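Local coordinates for protein nitrite oxidoreductase subunit C (Kuenenia stuttgartiensis, PDB 7B04) that binds heme b and calcium ions and probably carries electrons as a subunit of the nitrite oxidoreductase complex of an anammox bacterium, at residues Trp115-Asp120 and Arg131-Ala135; Arg154-Lys160 and Ala238-Leu244; Asn163-Ala169 and Trp263-Arg269. One frame throughout, in Å; residues are numbered along the deposited sequence.

Contact 1 (Trp115-Asp120 and Arg131-Ala135); sequences WDDATD and RDGAA. With CA (calcium ion), chain B; HEM (protoporphyrin IX containing Fe), chain D.
Asp-117 and Asp-132 reach toward each other from opposite directions and share one calcium ion, which joins the loop after strand 108-116 to the residue just before strand 133-139. Asp-117 binds the metal through a single oxygen, OD2, at 2.3 Å; its CG stands opposite the backbone N (chi1 158°), and this carries the carboxylate across to the metal. Asp-132 grips the ion with both oxygens, OD1 at 2.3 Å and OD2 at 2.6 Å from the calcium, and its carboxylate plane is turned 59° from that of Asp-117. Thr-119 also binds twice, with its carbonyl O at 2.4 Å and its hydroxyl OG1 at 2.3 Å from the calcium. Asn-121 and Asn-295 complete the site, and Gly-296 N donates a hydrogen bond to Asp-132 OD2.

Farther from the metal, one apolar contact links Trp-115 and Ala-134. The backbones are far apart here, with 9.5 Å between the CA atoms of Trp-115 and Ala-134, and the indole spans the distance to lay CH2 on Ala-134 CB at 3.5 Å. Trp-167 covers both residues from strand 162-168, Val-265 and Val-293 also pack on Trp-115, and this side is buried.

The other end is looser. Asp-120 is exposed and its side chain leads away from the 131-135 segment; only its backbone comes near, its carbonyl carbon C lying by OD1 of Asp-132. Two carboxylates whose oxygens come within 3.2 Å (Asp-117 OD2 to Asp-132 OD2) would probably repel each other without the cation, so this loop junction is likely to depend on bound calcium.

Contact 2 (Arg154-Lys160 and Ala238-Leu244); sequences RMGDRQK and AEGFGTL. With HEM (protoporphyrin IX containing Fe), chain D.
Met-155 O accepts a hydrogen bond from Gly-240 N (2.7 Å), which joins two irregular loops, each with a type II turn (Asp-157 to Lys-160 and Gly-240 to Thr-243), beside their closest backbone approach, at Asp-157 and Gly-240. At the backbone angles of Gly-240 a CB would be jammed against the preceding carbonyl O, which favours glycine.

Met-155 is the centre of the contact. SD of Met-155 binds the heme iron at 2.1 Å, and the bend at its last torsion (chi3 71°) turns CE back to touch Leu-244 CB at 3.7 Å. Ala-238 CB and Phe-241 CB flank the same side chain, so the 238-244 loop backs the ligand. Phe-241 also lies against the porphyrin, its CD2 3.6 Å from methyl carbon CMB of the heme. Backbone N of Leu-244 donates a nearly straight hydrogen bond to propionate oxygen O1A of the heme (2.6 Å, 162° at the hydrogen). Arg-154 runs alongside Phe-241, pointing the same way: its CB meets the ring edge in plane, 3.9 Å from CD2 of Phe-241, and the guanidinium and ring planes are 28° apart. Beyond the ring that guanidinium is held by a salt bridge to Glu-41 and a hydrogen bond to Lys-35 O.

On the more exposed side, Arg-158 folds its bent chain back over the second loop. NH1 of Arg-158 makes a weak hydrogen bond to Glu-239 O (2.9 Å), while Thr-243 OG1 sits over one guanidinium face.

One loop thus supplies an iron ligand and the other holds a propionate. With Lys-305 as the second axial ligand, the iron has the methionine-lysine coordination known from the heme b subunit of ethylbenzene dehydrogenase, consistent with a role in electron transfer.

Contact 3 (Asn163-Ala169 and Trp263-Arg269); sequences NLWHWKA and WTVVFCR. With HEM (protoporphyrin IX containing Fe), chain D.
This is face-to-face strand packing inside the beta-sandwich of the ethylbenzene dehydrogenase heme-binding family: Trp-165 and Trp-167 of strand 162-168 meet Trp-263, Val-265, Phe-267 and Arg-269 of strand 262-270. The strands cross at 136° with their axes 9.1 Å apart, so the space between them is filled mainly by side chains, and all touching residues are buried.

Trp-167 is packed on several sides. Val-265 CG2 sits over its six-membered ring, 3.5 Å from the centroid, a CH-pi contact along the ring normal. Its far edge points into the face of Trp-263 in a T-shaped stack (centroids 4.9 Å apart, planes at 66°), while CB rests on Phe-267 CE1. A leucine in place of Trp-167 would probably leave the Trp-263 face without its edge partner and open a gap beside Val-265.

Phe-267 also reaches the other tryptophan, its CB 3.9 Å from Trp-165 CE3. His-166, on the strand's reverse side, turns one ring face to the heme methyl CMD. At the far end Arg-269 NH1 hydrogen-bonds Val-279 O, and the edge of Trp-165 points into one face of the guanidinium (planes 72° apart), Trp-165 CZ2 lying 3.6 Å from Arg-269 NH2.

How the contacts relate
Along the chain, contact 1 closes before the others open, while contacts 2 and 3 interleave: 154-160, 163-169, 238-244, then 263-269. Contacts 1 and 3 are close, with centres 12 Å apart, because their strands are neighbours: 108-116 pairs with 262-270, and 133-139 with 162-168, through backbone bonds such as Ala-134 O to Trp-167 N. Contact 2 lies farther off, its centre about 24 Å from that of contact 1 and 19 Å from that of contact 3, yet Leu-164 touches both Ala-238 and Leu-244. All three reach the same heme. Core strand packing is thus continuous with a calcium site at one strand end and with the loops that hold the heme.

Contact 1 (Trp115-Asp120 and Arg131-Ala135)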
# COMPACT_ATOMS: atom_id res chain seq x y z
N TRP C 115 -37.28 21.14 33.76
CA TRP C 115 -36.91 19.90 34.42
C TRP C 115 -35.46 20.01 34.85
O TRP C 115 -34.70 20.84 34.34
CB TRP C 115 -37.12 18.68 33.51
CG TRP C 115 -36.15 18.60 32.38
CD1 TRP C 115 -35.00 17.86 32.34
CD2 TRP C 115 -36.23 19.28 31.12
NE1 TRP C 115 -34.37 18.03 31.13
CE2 TRP C 115 -35.10 18.90 30.37
CE3 TRP C 115 -37.15 20.17 30.57
CZ2 TRP C 115 -34.87 19.39 29.08
CZ3 TRP C 115 -36.92 20.65 29.29
CH2 TRP C 115 -35.79 20.26 28.56
N ASP C 116 -35.07 19.16 35.79
CA ASP C 116 -33.72 19.19 36.35
C ASP C 116 -32.84 18.16 35.66
O ASP C 116 -33.19 16.99 35.56
CB ASP C 116 -33.72 18.93 37.85
CG ASP C 116 -34.76 19.73 38.59
OD1 ASP C 116 -34.63 20.97 38.61
OD2 ASP C 116 -35.69 19.13 39.18
N ASP C 117 -31.72 18.61 35.14
CA ASP C 117 -30.74 17.68 34.59
C ASP C 117 -29.33 18.23 34.74
O ASP C 117 -29.08 19.41 34.50
CB ASP C 117 -31.11 17.21 33.16
CG ASP C 117 -29.91 16.68 32.35
OD1 ASP C 117 -29.42 15.58 32.70
OD2 ASP C 117 -29.70 17.27 31.22
N ALA C 118 -28.46 17.37 35.26
CA ALA C 118 -27.12 17.73 35.71
C ALA C 118 -26.11 17.90 34.58
O ALA C 118 -24.99 18.36 34.84
CB ALA C 118 -26.60 16.66 36.67
N THR C 119 -26.48 17.59 33.34
CA THR C 119 -25.54 17.59 32.23
C THR C 119 -26.10 18.41 31.07
O THR C 119 -27.29 18.31 30.75
CB THR C 119 -25.21 16.17 31.75
OG1 THR C 119 -26.38 15.58 31.17
CG2 THR C 119 -24.74 15.31 32.91
N ASP C 120 -25.24 19.22 30.47
CA ASP C 120 -25.57 19.98 29.27
C ASP C 120 -25.05 19.23 28.05
O ASP C 120 -23.90 19.37 27.64
CB ASP C 120 -24.95 21.38 29.35
CG ASP C 120 -23.53 21.36 29.92
OD1 ASP C 120 -22.65 22.04 29.37
OD2 ASP C 120 -23.30 20.65 30.92
N ARG C 131 -28.19 14.10 22.29
CA ARG C 131 -28.62 15.44 22.64
C ARG C 131 -29.67 15.37 23.74
O ARG C 131 -30.45 14.42 23.82
CB ARG C 131 -29.22 16.16 21.43
CG ARG C 131 -30.43 15.40 20.88
CD ARG C 131 -31.23 16.23 19.90
NE ARG C 131 -30.61 16.26 18.59
CZ ARG C 131 -30.87 15.36 17.65
NH1 ARG C 131 -31.73 14.37 17.88
NH2 ARG C 131 -30.26 15.44 16.48
N ASP C 132 -29.69 16.41 24.57
CA ASP C 132 -30.83 16.61 25.46
C ASP C 132 -31.99 17.21 24.67
O ASP C 132 -31.79 18.08 23.83
CB ASP C 132 -30.48 17.53 26.62
CG ASP C 132 -29.66 16.82 27.67
OD1 ASP C 132 -28.49 17.18 27.82
OD2 ASP C 132 -30.19 15.90 28.32
N GLY C 133 -33.19 16.71 24.94
CA GLY C 133 -34.35 17.16 24.20
C GLY C 133 -35.61 17.13 25.04
O GLY C 133 -35.67 16.48 26.09
N ALA C 134 -36.60 17.88 24.58
CA ALA C 134 -37.92 17.90 25.18
C ALA C 134 -38.96 18.03 24.08
O ALA C 134 -38.69 18.59 23.01
CB ALA C 134 -38.07 19.05 26.17
N ALA C 135 -40.15 17.49 24.33
CA ALA C 135 -41.18 17.51 23.31
C ALA C 135 -42.57 17.57 23.94
O ALA C 135 -42.81 17.02 25.01
CB ALA C 135 -41.09 16.29 22.39
CA CA B . -28.15 16.25 29.88
CHA HEM D . -39.77 8.85 19.05
CHB HEM D . -42.01 5.21 21.39
CHC HEM D . -44.48 8.56 23.90
CHD HEM D . -42.37 12.22 21.44
C1A HEM D . -40.22 7.59 19.39
C2A HEM D . -39.96 6.37 18.66
C3A HEM D . -40.56 5.35 19.31
C4A HEM D . -41.26 5.90 20.46
CMA HEM D . -40.55 3.86 18.91
CAA HEM D . -39.08 6.29 17.39
CBA HEM D . -39.90 5.86 16.18
CGA HEM D . -40.45 7.08 15.50
O1A HEM D . -41.60 7.02 14.99
O2A HEM D . -39.73 8.11 15.47
C1B HEM D . -42.84 5.79 22.33
C2B HEM D . -43.55 5.12 23.40
C3B HEM D . -44.24 6.04 24.09
C4B HEM D . -43.97 7.34 23.49
CMB HEM D . -43.48 3.59 23.61
CAB HEM D . -45.16 5.88 25.34
CBB HEM D . -45.26 4.76 26.07
C1C HEM D . -44.08 9.82 23.50
C2C HEM D . -44.47 11.07 24.12
C3C HEM D . -43.89 12.07 23.46
C4C HEM D . -43.12 11.51 22.37
CMC HEM D . -45.39 11.21 25.36
CAC HEM D . -44.03 13.58 23.79
CBC HEM D . -44.38 14.47 22.85
C1D HEM D . -41.41 11.62 20.64
C2D HEM D . -40.32 12.28 19.94
C3D HEM D . -39.61 11.36 19.29
C4D HEM D . -40.21 10.07 19.54
CMD HEM D . -40.02 13.80 19.93
CAD HEM D . -38.37 11.64 18.42
CBD HEM D . -37.09 11.37 19.20
CGD HEM D . -35.90 11.87 18.41
O1D HEM D . -34.76 11.82 18.95
O2D HEM D . -36.08 12.32 17.26
NA HEM D . -41.02 7.26 20.47
NB HEM D . -43.12 7.13 22.42
NC HEM D . -43.26 10.12 22.42
ND HEM D . -41.31 10.26 20.38
FE HEM D . -42.30 8.54 21.24

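Contact 2 (Arg154-Lys160 and Ala238-Leu244)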
# COMPACT_ATOMS: atom_id res chain seq x y z
N ARG C 154 -49.45 7.01 23.36
CA ARG C 154 -48.16 6.53 22.85
C ARG C 154 -47.92 7.11 21.46
O ARG C 154 -47.94 6.42 20.44
CB ARG C 154 -48.13 5.01 22.84
CG ARG C 154 -48.28 4.36 24.20
CD ARG C 154 -48.19 2.85 24.10
NE ARG C 154 -48.42 2.19 25.38
CZ ARG C 154 -48.41 0.87 25.54
NH1 ARG C 154 -48.17 0.08 24.51
NH2 ARG C 154 -48.63 0.34 26.74
N MET C 155 -47.68 8.43 21.44
CA MET C 155 -47.48 9.18 20.20
C MET C 155 -48.64 9.00 19.22
O MET C 155 -48.45 8.89 18.01
CB MET C 155 -46.16 8.79 19.52
CG MET C 155 -44.92 9.10 20.33
SD MET C 155 -43.47 8.40 19.52
CE MET C 155 -43.32 9.48 18.10
N GLY C 156 -49.86 8.97 19.75
CA GLY C 156 -51.02 8.77 18.90
C GLY C 156 -51.29 7.31 18.61
O GLY C 156 -50.77 6.40 19.27
N ASP C 157 -52.11 7.08 17.59
CA ASP C 157 -52.39 5.74 17.10
C ASP C 157 -52.92 5.82 15.67
O ASP C 157 -53.12 6.91 15.13
CB ASP C 157 -53.39 5.03 18.03
CG ASP C 157 -53.38 3.52 17.86
OD1 ASP C 157 -52.61 3.02 17.02
OD2 ASP C 157 -54.14 2.84 18.58
N ARG C 158 -53.12 4.66 15.06
CA ARG C 158 -53.47 4.59 13.65
C ARG C 158 -54.83 5.21 13.39
O ARG C 158 -55.78 4.99 14.15
CB ARG C 158 -53.47 3.13 13.18
CG ARG C 158 -52.19 2.37 13.49
CD ARG C 158 -51.00 2.96 12.75
NE ARG C 158 -49.81 2.12 12.88
CZ ARG C 158 -48.93 2.22 13.87
NH1 ARG C 158 -49.09 3.13 14.83
NH2 ARG C 158 -47.88 1.41 13.91
N GLN C 159 -54.92 6.02 12.33
CA GLN C 159 -56.12 6.78 11.99
C GLN C 159 -56.50 7.77 13.09
O GLN C 159 -57.63 8.24 13.14
CB GLN C 159 -57.31 5.87 11.65
CG GLN C 159 -57.15 5.11 10.35
CD GLN C 159 -57.07 3.61 10.54
OE1 GLN C 159 -57.79 3.04 11.36
NE2 GLN C 159 -56.19 2.96 9.79
N LYS C 160 -55.55 8.06 13.97
CA LYS C 160 -55.73 9.03 15.05
C LYS C 160 -54.45 9.85 15.15
O LYS C 160 -53.63 9.65 16.05
CB LYS C 160 -56.06 8.32 16.37
CG LYS C 160 -57.42 7.64 16.38
CD LYS C 160 -57.71 6.99 17.72
CE LYS C 160 -59.13 6.43 17.78
NZ LYS C 160 -59.33 5.29 16.85
N ALA C 238 -47.29 12.31 13.99
CA ALA C 238 -47.19 10.88 14.21
C ALA C 238 -48.59 10.28 14.34
O ALA C 238 -49.51 10.92 14.85
CB ALA C 238 -46.35 10.55 15.45
N GLU C 239 -48.72 9.04 13.87
CA GLU C 239 -49.92 8.23 14.04
C GLU C 239 -49.59 6.99 14.86
O GLU C 239 -49.97 5.87 14.49
CB GLU C 239 -50.53 7.83 12.69
CG GLU C 239 -51.39 8.90 12.02
CD GLU C 239 -51.95 8.43 10.69
OE1 GLU C 239 -51.42 7.44 10.14
OE2 GLU C 239 -52.90 9.05 10.18
N GLY C 240 -48.85 7.18 15.94
CA GLY C 240 -48.33 6.09 16.74
C GLY C 240 -46.81 6.13 16.78
O GLY C 240 -46.15 6.88 16.06
N PHE C 241 -46.27 5.33 17.69
CA PHE C 241 -44.82 5.22 17.81
C PHE C 241 -44.28 4.31 16.72
O PHE C 241 -44.93 3.34 16.32
CB PHE C 241 -44.41 4.79 19.22
CG PHE C 241 -44.72 3.35 19.59
CD1 PHE C 241 -44.14 2.28 18.93
CD2 PHE C 241 -45.56 3.09 20.66
CE1 PHE C 241 -44.43 0.97 19.30
CE2 PHE C 241 -45.85 1.79 21.03
CZ PHE C 241 -45.29 0.74 20.36
N GLY C 242 -43.10 4.67 16.19
CA GLY C 242 -42.58 4.02 15.02
C GLY C 242 -43.07 4.65 13.74
O GLY C 242 -42.69 4.21 12.64
N THR C 243 -43.86 5.72 13.86
CA THR C 243 -44.52 6.36 12.73
C THR C 243 -44.21 7.85 12.67
O THR C 243 -44.73 8.56 11.80
CB THR C 243 -46.03 6.05 12.88
OG1 THR C 243 -46.24 4.66 12.62
CG2 THR C 243 -46.91 6.81 11.95
N LEU C 244 -43.29 8.33 13.52
CA LEU C 244 -43.03 9.76 13.61
C LEU C 244 -42.55 10.27 12.26
O LEU C 244 -41.67 9.66 11.63
CB LEU C 244 -41.98 10.03 14.68
CG LEU C 244 -41.50 11.47 14.84
CD1 LEU C 244 -42.56 12.25 15.59
CD2 LEU C 244 -40.18 11.45 15.56
CHA HEM D . -39.77 8.85 19.05
CHB HEM D . -42.01 5.21 21.39
CHC HEM D . -44.48 8.56 23.90
CHD HEM D . -42.37 12.22 21.44
C1A HEM D . -40.22 7.59 19.39
C2A HEM D . -39.96 6.37 18.66
C3A HEM D . -40.56 5.35 19.31
C4A HEM D . -41.26 5.90 20.46
CMA HEM D . -40.55 3.86 18.91
CAA HEM D . -39.08 6.29 17.39
CBA HEM D . -39.90 5.86 16.18
CGA HEM D . -40.45 7.08 15.50
O1A HEM D . -41.60 7.02 14.99
O2A HEM D . -39.73 8.11 15.47
C1B HEM D . -42.84 5.79 22.33
C2B HEM D . -43.55 5.12 23.40
C3B HEM D . -44.24 6.04 24.09
C4B HEM D . -43.97 7.34 23.49
CMB HEM D . -43.48 3.59 23.61
CAB HEM D . -45.16 5.88 25.34
CBB HEM D . -45.26 4.76 26.07
C1C HEM D . -44.08 9.82 23.50
C2C HEM D . -44.47 11.07 24.12
C3C HEM D . -43.89 12.07 23.46
C4C HEM D . -43.12 11.51 22.37
CMC HEM D . -45.39 11.21 25.36
CAC HEM D . -44.03 13.58 23.79
CBC HEM D . -44.38 14.47 22.85
C1D HEM D . -41.41 11.62 20.64
C2D HEM D . -40.32 12.28 19.94
C3D HEM D . -39.61 11.36 19.29
C4D HEM D . -40.21 10.07 19.54
CMD HEM D . -40.02 13.80 19.93
CAD HEM D . -38.37 11.64 18.42
CBD HEM D . -37.09 11.37 19.20
CGD HEM D . -35.90 11.87 18.41
O1D HEM D . -34.76 11.82 18.95
O2D HEM D . -36.08 12.32 17.26
NA HEM D . -41.02 7.26 20.47
NB HEM D . -43.12 7.13 22.42
NC HEM D . -43.26 10.12 22.42
ND HEM D . -41.31 10.26 20.38
FE HEM D . -42.30 8.54 21.24

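Contact 3 (Asn163-Ala169 and Trp263-Arg269)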
# COMPACT_ATOMS: atom_id res chain seq x y z
N ASN C 163 -49.91 15.89 16.59
CA ASN C 163 -48.90 16.89 16.28
C ASN C 163 -47.82 16.85 17.36
O ASN C 163 -48.13 16.74 18.55
CB ASN C 163 -49.51 18.29 16.20
CG ASN C 163 -48.68 19.27 15.39
OD1 ASN C 163 -49.12 20.37 15.08
ND2 ASN C 163 -47.46 18.86 15.03
N LEU C 164 -46.56 16.95 16.94
CA LEU C 164 -45.42 16.87 17.84
C LEU C 164 -44.56 18.12 17.69
O LEU C 164 -44.36 18.62 16.58
CB LEU C 164 -44.56 15.63 17.53
CG LEU C 164 -44.91 14.20 17.94
CD1 LEU C 164 -44.85 14.02 19.44
CD2 LEU C 164 -46.25 13.75 17.38
N TRP C 165 -44.06 18.62 18.82
CA TRP C 165 -43.10 19.72 18.85
C TRP C 165 -41.85 19.21 19.55
O TRP C 165 -41.86 19.03 20.77
CB TRP C 165 -43.66 20.94 19.59
CG TRP C 165 -44.89 21.53 19.01
CD1 TRP C 165 -45.46 21.25 17.80
CD2 TRP C 165 -45.72 22.53 19.62
NE1 TRP C 165 -46.59 22.01 17.63
CE2 TRP C 165 -46.77 22.80 18.73
CE3 TRP C 165 -45.67 23.22 20.84
CZ2 TRP C 165 -47.77 23.74 19.01
CZ3 TRP C 165 -46.66 24.14 21.12
CH2 TRP C 165 -47.70 24.39 20.21
N HIS C 166 -40.78 18.98 18.80
CA HIS C 166 -39.56 18.40 19.35
C HIS C 166 -38.49 19.48 19.47
O HIS C 166 -37.98 19.97 18.46
CB HIS C 166 -39.06 17.24 18.50
CG HIS C 166 -37.94 16.47 19.13
ND1 HIS C 166 -37.16 15.57 18.44
CD2 HIS C 166 -37.46 16.48 20.40
CE1 HIS C 166 -36.26 15.05 19.25
NE2 HIS C 166 -36.42 15.59 20.45
N TRP C 167 -38.14 19.84 20.71
CA TRP C 167 -37.03 20.75 20.96
C TRP C 167 -35.73 19.96 21.02
O TRP C 167 -35.66 18.89 21.64
CB TRP C 167 -37.23 21.52 22.26
CG TRP C 167 -36.01 22.30 22.65
CD1 TRP C 167 -35.59 23.48 22.12
CD2 TRP C 167 -35.03 21.93 23.63
NE1 TRP C 167 -34.43 23.89 22.72
CE2 TRP C 167 -34.06 22.95 23.65
CE3 TRP C 167 -34.89 20.85 24.50
CZ2 TRP C 167 -32.96 22.92 24.50
CZ3 TRP C 167 -33.80 20.82 25.35
CH2 TRP C 167 -32.85 21.85 25.34
N LYS C 168 -34.70 20.48 20.37
CA LYS C 168 -33.39 19.85 20.33
C LYS C 168 -32.34 20.82 20.83
O LYS C 168 -32.25 21.95 20.33
CB LYS C 168 -33.06 19.37 18.91
CG LYS C 168 -34.01 18.30 18.39
CD LYS C 168 -33.62 17.84 17.00
CE LYS C 168 -34.55 16.75 16.49
NZ LYS C 168 -35.92 17.27 16.24
N ALA C 169 -31.54 20.38 21.80
CA ALA C 169 -30.51 21.25 22.37
C ALA C 169 -29.42 21.56 21.36
O ALA C 169 -28.89 22.67 21.33
CB ALA C 169 -29.91 20.61 23.62
N TRP C 263 -32.80 22.73 33.07
CA TRP C 263 -33.19 23.19 31.75
C TRP C 263 -34.47 24.00 31.84
O TRP C 263 -35.38 23.66 32.59
CB TRP C 263 -33.41 22.01 30.79
CG TRP C 263 -32.17 21.52 30.12
CD1 TRP C 263 -31.50 20.36 30.39
CD2 TRP C 263 -31.46 22.15 29.05
NE1 TRP C 263 -30.41 20.24 29.56
CE2 TRP C 263 -30.36 21.33 28.73
CE3 TRP C 263 -31.64 23.34 28.33
CZ2 TRP C 263 -29.45 21.65 27.73
CZ3 TRP C 263 -30.73 23.66 27.34
CH2 TRP C 263 -29.65 22.82 27.04
N THR C 264 -34.53 25.08 31.07
CA THR C 264 -35.76 25.85 30.90
C THR C 264 -35.96 26.07 29.41
O THR C 264 -35.17 26.76 28.77
CB THR C 264 -35.71 27.19 31.65
OG1 THR C 264 -35.43 26.95 33.03
CG2 THR C 264 -37.05 27.90 31.54
N VAL C 265 -37.01 25.47 28.86
CA VAL C 265 -37.32 25.56 27.44
C VAL C 265 -38.72 26.11 27.29
O VAL C 265 -39.63 25.72 28.03
CB VAL C 265 -37.20 24.18 26.75
CG1 VAL C 265 -37.58 24.26 25.28
CG2 VAL C 265 -35.80 23.61 26.93
N VAL C 266 -38.90 27.02 26.34
CA VAL C 266 -40.22 27.52 26.00
C VAL C 266 -40.48 27.27 24.53
O VAL C 266 -39.60 27.44 23.68
CB VAL C 266 -40.41 29.02 26.36
CG1 VAL C 266 -39.84 29.32 27.74
CG2 VAL C 266 -39.80 29.93 25.32
N PHE C 267 -41.70 26.84 24.23
CA PHE C 267 -42.14 26.57 22.87
C PHE C 267 -42.98 27.74 22.38
O PHE C 267 -43.79 28.29 23.14
CB PHE C 267 -42.96 25.28 22.79
CG PHE C 267 -42.16 24.03 23.08
CD1 PHE C 267 -41.58 23.31 22.04
CD2 PHE C 267 -42.00 23.58 24.37
CE1 PHE C 267 -40.85 22.16 22.31
CE2 PHE C 267 -41.27 22.44 24.64
CZ PHE C 267 -40.70 21.73 23.61
N CYS C 268 -42.79 28.12 21.12
CA CYS C 268 -43.47 29.27 20.55
C CYS C 268 -44.10 28.87 19.23
O CYS C 268 -43.42 28.33 18.35
CB CYS C 268 -42.50 30.44 20.36
SG CYS C 268 -43.20 31.93 19.63
N ARG C 269 -45.40 29.14 19.10
CA ARG C 269 -46.16 28.83 17.90
C ARG C 269 -47.36 29.76 17.84
O ARG C 269 -47.89 30.16 18.88
CB ARG C 269 -46.63 27.37 17.91
CG ARG C 269 -46.52 26.59 16.61
CD ARG C 269 -47.67 26.83 15.63
NE ARG C 269 -49.00 26.73 16.21
CZ ARG C 269 -49.72 25.61 16.27
NH1 ARG C 269 -50.94 25.63 16.81
NH2 ARG C 269 -49.23 24.47 15.81
CHA HEM D . -39.77 8.85 19.05
CHB HEM D . -42.01 5.21 21.39
CHC HEM D . -44.48 8.56 23.90
CHD HEM D . -42.37 12.22 21.44
C1A HEM D . -40.22 7.59 19.39
C2A HEM D . -39.96 6.37 18.66
C3A HEM D . -40.56 5.35 19.31
C4A HEM D . -41.26 5.90 20.46
CMA HEM D . -40.55 3.86 18.91
CAA HEM D . -39.08 6.29 17.39
CBA HEM D . -39.90 5.86 16.18
CGA HEM D . -40.45 7.08 15.50
O1A HEM D . -41.60 7.02 14.99
O2A HEM D . -39.73 8.11 15.47
C1B HEM D . -42.84 5.79 22.33
C2B HEM D . -43.55 5.12 23.40
C3B HEM D . -44.24 6.04 24.09
C4B HEM D . -43.97 7.34 23.49
CMB HEM D . -43.48 3.59 23.61
CAB HEM D . -45.16 5.88 25.34
CBB HEM D . -45.26 4.76 26.07
C1C HEM D . -44.08 9.82 23.50
C2C HEM D . -44.47 11.07 24.12
C3C HEM D . -43.89 12.07 23.46
C4C HEM D . -43.12 11.51 22.37
CMC HEM D . -45.39 11.21 25.36
CAC HEM D . -44.03 13.58 23.79
CBC HEM D . -44.38 14.47 22.85
C1D HEM D . -41.41 11.62 20.64
C2D HEM D . -40.32 12.28 19.94
C3D HEM D . -39.61 11.36 19.29
C4D HEM D . -40.21 10.07 19.54
CMD HEM D . -40.02 13.80 19.93
CAD HEM D . -38.37 11.64 18.42
CBD HEM D . -37.09 11.37 19.20
CGD HEM D . -35.90 11.87 18.41
O1D HEM D . -34.76 11.82 18.95
O2D HEM D . -36.08 12.32 17.26
NA HEM D . -41.02 7.26 20.47
NB HEM D . -43.12 7.13 22.42
NC HEM D . -43.26 10.12 22.42
ND HEM D . -41.31 10.26 20.38
FE HEM D . -42.30 8.54 21.24